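Local structure of YchF GTP-binding protein (Schizosaccharomyces pombe, 1NI3) at residues A[231-236]-A[262-267]; A[119-124]-A[227-232]. The protein hydrolyses ATP, and GTP less efficiently, with magnesium as cofactor, and negatively regulates the G2/M transition of the cell cycle. All blocks are in the same frame, centred on the assembly; numbering follows the deposited sequence.

Contact 1: A[231-236]-A[262-267]; sequences VNMSER and LIPMSV
Val-231 buries more surface here than any other residue, gripping the neighbouring strand with both backbone and side chain. Its O accepts an almost straight hydrogen bond from Met-265 N (2.9 Å, 177° at the hydrogen), whereas the bond from its N to Ile-263 O is longer and bent. The branch CG2, standing beside the backbone N, meets Leu-262 CD2 at 3.5 Å; a compact branched residue suits this site, where Ile-249 of helix 246-254 also packs on it. Two residues on, Met-233 N donates a hydrogen bond to Met-265 O (2.9 Å). The flexible chain of this selenomethionine bends at its third torsion and brings CE alongside Pro-264 CB (3.4 Å). The sequence Asn-Met-Ser-Glu at 232-235 matches the NxxE form that the G4 nucleotide-recognition motif takes in the YchF family, and Met-233 is a predicted ATP-binding residue. Ser-266 has its OG anti to the backbone N (chi1 166°), which brings the hydroxyl to Met-233 O for a weak hydrogen bond at 3.1 Å. The same OG caps Phe-269 N, so a small hydroxyl side chain serves both the turn and the helix that follows. Asn-232, whose amide both accepts and donates, ties the start of helix 267-273 to the P-loop: OD1 takes the N-H of Val-267 (2.7 Å, 157°), while ND2 donates to Val-31 O. Cut back to an alanine, this residue would lose both amide bonds, and Val-267 N and Val-31 O would probably be left without these mates. Glu-235 forms a salt bridge with Arg-272.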
loop_
_atom_site.group_PDB
_atom_site.type_symbol
_atom_site.label_atom_id
_atom_site.label_comp_id
_atom_site.label_asym_id
_atom_site.label_seq_id
_atom_site.Cartn_x
_atom_site.Cartn_y
_atom_site.Cartn_z
ATOM N N VAL A 231 12.063 8.669 2.592
ATOM C CA VAL A 231 13.287 9.472 2.492
ATOM C C VAL A 231 14.455 8.717 3.108
ATOM O O VAL A 231 14.651 8.768 4.314
ATOM C CB VAL A 231 13.174 10.818 3.233
ATOM C CG1 VAL A 231 14.465 11.616 3.034
ATOM C CG2 VAL A 231 11.995 11.612 2.729
ATOM N N ASN A 232 15.235 8.038 2.271
ATOM C CA ASN A 232 16.370 7.251 2.731
ATOM C C ASN A 232 17.606 8.102 2.992
ATOM O O ASN A 232 18.140 8.710 2.075
ATOM C CB ASN A 232 16.705 6.167 1.696
ATOM C CG ASN A 232 17.847 5.284 2.133
ATOM O OD1 ASN A 232 17.969 4.965 3.309
ATOM N ND2 ASN A 232 18.677 4.860 1.185
HETATM N N MSE A 233 18.054 8.144 4.244
HETATM C CA MSE A 233 19.248 8.890 4.627
HETATM C C MSE A 233 20.213 7.960 5.382
HETATM O O MSE A 233 19.879 6.808 5.653
HETATM C CB MSE A 233 18.838 10.039 5.508
HETATM C CG MSE A 233 18.236 9.594 6.804
HETATM SE SE MSE A 233 17.509 11.140 7.733
HETATM C CE MSE A 233 15.913 10.628 8.439
ATOM N N SER A 234 21.396 8.470 5.731
ATOM C CA SER A 234 22.420 7.687 6.435
ATOM C C SER A 234 22.066 7.349 7.880
ATOM O O SER A 234 21.358 8.113 8.551
ATOM C CB SER A 234 23.738 8.438 6.444
ATOM O OG SER A 234 23.643 9.679 7.108
ATOM N N GLU A 235 22.572 6.218 8.372
ATOM C CA GLU A 235 22.285 5.816 9.737
ATOM C C GLU A 235 22.565 6.999 10.637
ATOM O O GLU A 235 21.749 7.351 11.486
ATOM C CB GLU A 235 23.149 4.628 10.166
ATOM C CG GLU A 235 22.583 3.956 11.410
ATOM C CD GLU A 235 23.449 2.837 11.945
ATOM O OE1 GLU A 235 23.965 2.046 11.128
ATOM O OE2 GLU A 235 23.609 2.736 13.183
ATOM N N ARG A 236 23.722 7.619 10.427
ATOM C CA ARG A 236 24.146 8.788 11.195
ATOM C C ARG A 236 23.031 9.856 11.187
ATOM O O ARG A 236 22.550 10.254 12.242
ATOM C CB ARG A 236 25.446 9.338 10.585
ATOM C CG ARG A 236 26.087 10.504 11.319
ATOM C CD ARG A 236 27.220 11.112 10.495
ATOM N NE ARG A 236 27.742 12.328 11.107
ATOM C CZ ARG A 236 28.353 12.346 12.288
ATOM N NH1 ARG A 236 28.523 11.213 12.973
ATOM N NH2 ARG A 236 28.758 13.496 12.805
ATOM N N LEU A 262 5.160 10.963 4.517
ATOM C CA LEU A 262 6.595 11.119 4.367
ATOM C C LEU A 262 7.289 10.439 5.549
ATOM O O LEU A 262 7.227 10.913 6.681
ATOM C CB LEU A 262 6.911 12.610 4.307
ATOM C CG LEU A 262 8.276 13.052 3.806
ATOM C CD1 LEU A 262 8.313 14.568 3.708
ATOM C CD2 LEU A 262 9.339 12.557 4.750
ATOM N N ILE A 263 7.955 9.322 5.268
ATOM C CA ILE A 263 8.643 8.539 6.291
ATOM C C ILE A 263 10.174 8.600 6.213
ATOM O O ILE A 263 10.776 7.878 5.419
ATOM C CB ILE A 263 8.232 7.044 6.192
ATOM C CG1 ILE A 263 6.722 6.899 6.403
ATOM C CG2 ILE A 263 9.011 6.224 7.200
ATOM C CD1 ILE A 263 6.235 5.446 6.431
ATOM N N PRO A 264 10.825 9.438 7.043
ATOM C CA PRO A 264 12.288 9.521 7.003
ATOM C C PRO A 264 12.828 8.212 7.545
ATOM O O PRO A 264 12.434 7.770 8.623
ATOM C CB PRO A 264 12.580 10.691 7.916
ATOM C CG PRO A 264 11.527 10.546 8.958
ATOM C CD PRO A 264 10.287 10.291 8.119
HETATM N N MSE A 265 13.743 7.604 6.803
HETATM C CA MSE A 265 14.308 6.315 7.185
HETATM C C MSE A 265 15.788 6.216 6.838
HETATM O O MSE A 265 16.405 7.176 6.402
HETATM C CB MSE A 265 13.597 5.239 6.405
HETATM C CG MSE A 265 13.970 5.282 4.941
HETATM SE SE MSE A 265 13.508 3.587 4.146
HETATM C CE MSE A 265 14.707 2.508 5.252
ATOM N N SER A 266 16.329 5.017 7.000
ATOM C CA SER A 266 17.717 4.739 6.688
ATOM C C SER A 266 17.903 3.260 6.338
ATOM O O SER A 266 18.109 2.424 7.219
ATOM C CB SER A 266 18.608 5.112 7.874
ATOM O OG SER A 266 19.917 4.555 7.715
ATOM N N VAL A 267 17.804 2.949 5.049
ATOM C CA VAL A 267 17.955 1.584 4.556
ATOM C C VAL A 267 19.203 0.921 5.126
ATOM O O VAL A 267 19.241 -0.302 5.348
ATOM C CB VAL A 267 18.082 1.565 3.034
ATOM C CG1 VAL A 267 18.335 0.141 2.539
ATOM C CG2 VAL A 267 16.823 2.139 2.407
#

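Contact 2: A[119-124]-A[227-232]; sequences IYQVVR and VIYLVN
Strands 119-124 and 227-232 run parallel in strict register, their axes 4.4 Å apart and twisted by 29°, with five backbone hydrogen bonds between them, from Ile-228 N to Ile-119 O (2.7 Å) up to Asn-232 N to Val-123 O (2.8 Å). On one face Gln-121 lies beside Tyr-229: OE1 comes to the ring edge, near its plane, 3.4 Å from CE2, with the amide turned 72° from the ring. With CG anti to the backbone N (chi1 -177°), the extended glutamine reaches along the tyrosine, while Val-227 CG1 sits over one ring face, toward its rim. Val-123 CG2 adds a methyl at Tyr-229 CD2 (3.7 Å). These are central strands of the P-loop G domain, an alpha/beta fold whose sheet is sandwiched by helices; 140-168 covers this face at Gln-121 and Tyr-229, and 246-254 touches Val-123 and Tyr-229. Val-123 and Val-227, compact and beta-branched, suit extended strands, and the tyrosine ring gives them a broad surface to pack on. The other face carries Tyr-120, whose CE1 lies 3.8 Å from Ile-228 CD1, with Leu-230 CD1 nearer the base of the ring, 4.2 Å from Tyr-120 CD1. The hydroxyl of Tyr-120 extends past them to a hydrogen bond with Ile-297 O.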
loop_
_atom_site.group_PDB
_atom_site.type_symbol
_atom_site.label_atom_id
_atom_site.label_comp_id
_atom_site.label_asym_id
_atom_site.label_seq_id
_atom_site.Cartn_x
_atom_site.Cartn_y
_atom_site.Cartn_z
ATOM N N ILE A 119 2.338 2.882 -4.417
ATOM C CA ILE A 119 3.746 3.133 -4.650
ATOM C C ILE A 119 4.558 3.568 -3.437
ATOM O O ILE A 119 4.136 4.417 -2.644
ATOM C CB ILE A 119 3.923 4.211 -5.751
ATOM C CG1 ILE A 119 3.696 3.602 -7.121
ATOM C CG2 ILE A 119 5.310 4.822 -5.693
ATOM C CD1 ILE A 119 3.950 4.542 -8.222
ATOM N N TYR A 120 5.729 2.964 -3.308
ATOM C CA TYR A 120 6.656 3.288 -2.243
ATOM C C TYR A 120 7.782 4.037 -2.940
ATOM O O TYR A 120 8.667 3.416 -3.518
ATOM C CB TYR A 120 7.208 2.012 -1.634
ATOM C CG TYR A 120 6.372 1.476 -0.498
ATOM C CD1 TYR A 120 6.092 2.269 0.597
ATOM C CD2 TYR A 120 5.920 0.159 -0.487
ATOM C CE1 TYR A 120 5.396 1.777 1.681
ATOM C CE2 TYR A 120 5.221 -0.357 0.595
ATOM C CZ TYR A 120 4.965 0.463 1.680
ATOM O OH TYR A 120 4.300 -0.009 2.779
ATOM N N GLN A 121 7.757 5.364 -2.893
ATOM C CA GLN A 121 8.771 6.178 -3.564
ATOM C C GLN A 121 9.962 6.529 -2.703
ATOM O O GLN A 121 9.874 7.383 -1.825
ATOM C CB GLN A 121 8.135 7.464 -4.098
ATOM C CG GLN A 121 9.073 8.363 -4.892
ATOM C CD GLN A 121 8.324 9.162 -5.940
ATOM O OE1 GLN A 121 8.708 10.278 -6.295
ATOM N NE2 GLN A 121 7.246 8.582 -6.450
ATOM N N VAL A 122 11.085 5.882 -2.986
ATOM C CA VAL A 122 12.310 6.112 -2.236
ATOM C C VAL A 122 13.062 7.399 -2.610
ATOM O O VAL A 122 13.700 7.472 -3.661
ATOM C CB VAL A 122 13.280 4.957 -2.417
ATOM C CG1 VAL A 122 14.501 5.184 -1.564
ATOM C CG2 VAL A 122 12.589 3.656 -2.068
ATOM N N VAL A 123 13.008 8.401 -1.734
ATOM C CA VAL A 123 13.696 9.671 -1.970
ATOM C C VAL A 123 15.101 9.627 -1.361
ATOM O O VAL A 123 15.277 9.235 -0.205
ATOM C CB VAL A 123 12.913 10.861 -1.352
ATOM C CG1 VAL A 123 13.627 12.170 -1.644
ATOM C CG2 VAL A 123 11.498 10.901 -1.911
ATOM N N ARG A 124 16.100 10.027 -2.141
ATOM C CA ARG A 124 17.481 10.021 -1.661
ATOM C C ARG A 124 17.853 11.294 -0.919
ATOM O O ARG A 124 17.637 12.400 -1.413
ATOM C CB ARG A 124 18.442 9.803 -2.823
ATOM C CG ARG A 124 19.899 9.902 -2.434
ATOM C CD ARG A 124 20.776 9.406 -3.560
ATOM N NE ARG A 124 22.175 9.343 -3.165
ATOM C CZ ARG A 124 23.112 8.716 -3.865
ATOM N NH1 ARG A 124 22.790 8.099 -4.995
ATOM N NH2 ARG A 124 24.371 8.703 -3.440
ATOM N N VAL A 227 0.754 7.206 -3.080
ATOM C CA VAL A 227 2.202 7.119 -2.985
ATOM C C VAL A 227 2.686 7.393 -1.568
ATOM O O VAL A 227 2.172 8.267 -0.875
ATOM C CB VAL A 227 2.876 8.118 -3.943
ATOM C CG1 VAL A 227 4.388 7.952 -3.894
ATOM C CG2 VAL A 227 2.354 7.912 -5.356
ATOM N N ILE A 228 3.686 6.639 -1.138
ATOM C CA ILE A 228 4.242 6.803 0.194
ATOM C C ILE A 228 5.726 7.074 0.039
ATOM O O ILE A 228 6.467 6.207 -0.438
ATOM C CB ILE A 228 4.039 5.530 1.034
ATOM C CG1 ILE A 228 2.539 5.238 1.194
ATOM C CG2 ILE A 228 4.726 5.698 2.371
ATOM C CD1 ILE A 228 2.233 3.847 1.751
ATOM N N TYR A 229 6.166 8.264 0.443
ATOM C CA TYR A 229 7.577 8.635 0.316
ATOM C C TYR A 229 8.498 8.130 1.414
ATOM O O TYR A 229 8.290 8.399 2.594
ATOM C CB TYR A 229 7.726 10.152 0.237
ATOM C CG TYR A 229 7.129 10.739 -1.009
ATOM C CD1 TYR A 229 5.851 11.281 -1.001
ATOM C CD2 TYR A 229 7.828 10.718 -2.212
ATOM C CE1 TYR A 229 5.276 11.793 -2.162
ATOM C CE2 TYR A 229 7.268 11.221 -3.378
ATOM C CZ TYR A 229 5.994 11.758 -3.352
ATOM O OH TYR A 229 5.448 12.264 -4.510
ATOM N N LEU A 230 9.531 7.408 1.009
ATOM C CA LEU A 230 10.505 6.902 1.957
ATOM C C LEU A 230 11.810 7.666 1.747
ATOM O O LEU A 230 12.560 7.363 0.817
ATOM C CB LEU A 230 10.733 5.405 1.748
ATOM C CG LEU A 230 9.538 4.469 1.918
ATOM C CD1 LEU A 230 10.010 3.033 1.745
ATOM C CD2 LEU A 230 8.901 4.648 3.292
ATOM N N VAL A 231 12.063 8.669 2.592
ATOM C CA VAL A 231 13.287 9.472 2.492
ATOM C C VAL A 231 14.455 8.717 3.108
ATOM O O VAL A 231 14.651 8.768 4.314
ATOM C CB VAL A 231 13.174 10.818 3.233
ATOM C CG1 VAL A 231 14.465 11.616 3.034
ATOM C CG2 VAL A 231 11.995 11.612 2.729
ATOM N N ASN A 232 15.235 8.038 2.271
ATOM C CA ASN A 232 16.370 7.251 2.731
ATOM C C ASN A 232 17.606 8.102 2.992
ATOM O O ASN A 232 18.140 8.710 2.075
ATOM C CB ASN A 232 16.705 6.167 1.696
ATOM C CG ASN A 232 17.847 5.284 2.133
ATOM O OD1 ASN A 232 17.969 4.965 3.309
ATOM N ND2 ASN A 232 18.677 4.860 1.185
#

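Strand 227-232 is the shared element, paired with 119-124 in contact 2 and with 262-265 in contact 1, so that the three are successive, mutually parallel strands of one mixed sheet. The centres of the two contacts are 10 Å apart. Ile-263 N probably hydrogen-bonds Tyr-229 O (2.8 Å), continuing the ladder of contact 1 back into contact 2, and Ile-263 CB packs on Leu-230 CD2 at 3.8 Å. Both contacts border the predicted ATP site at the C-terminal ends of the strands: the side chain of Val-122 is about 4 Å from that of Val-31, and the side chain of Val-267 is about 4 Å from that of Thr-35.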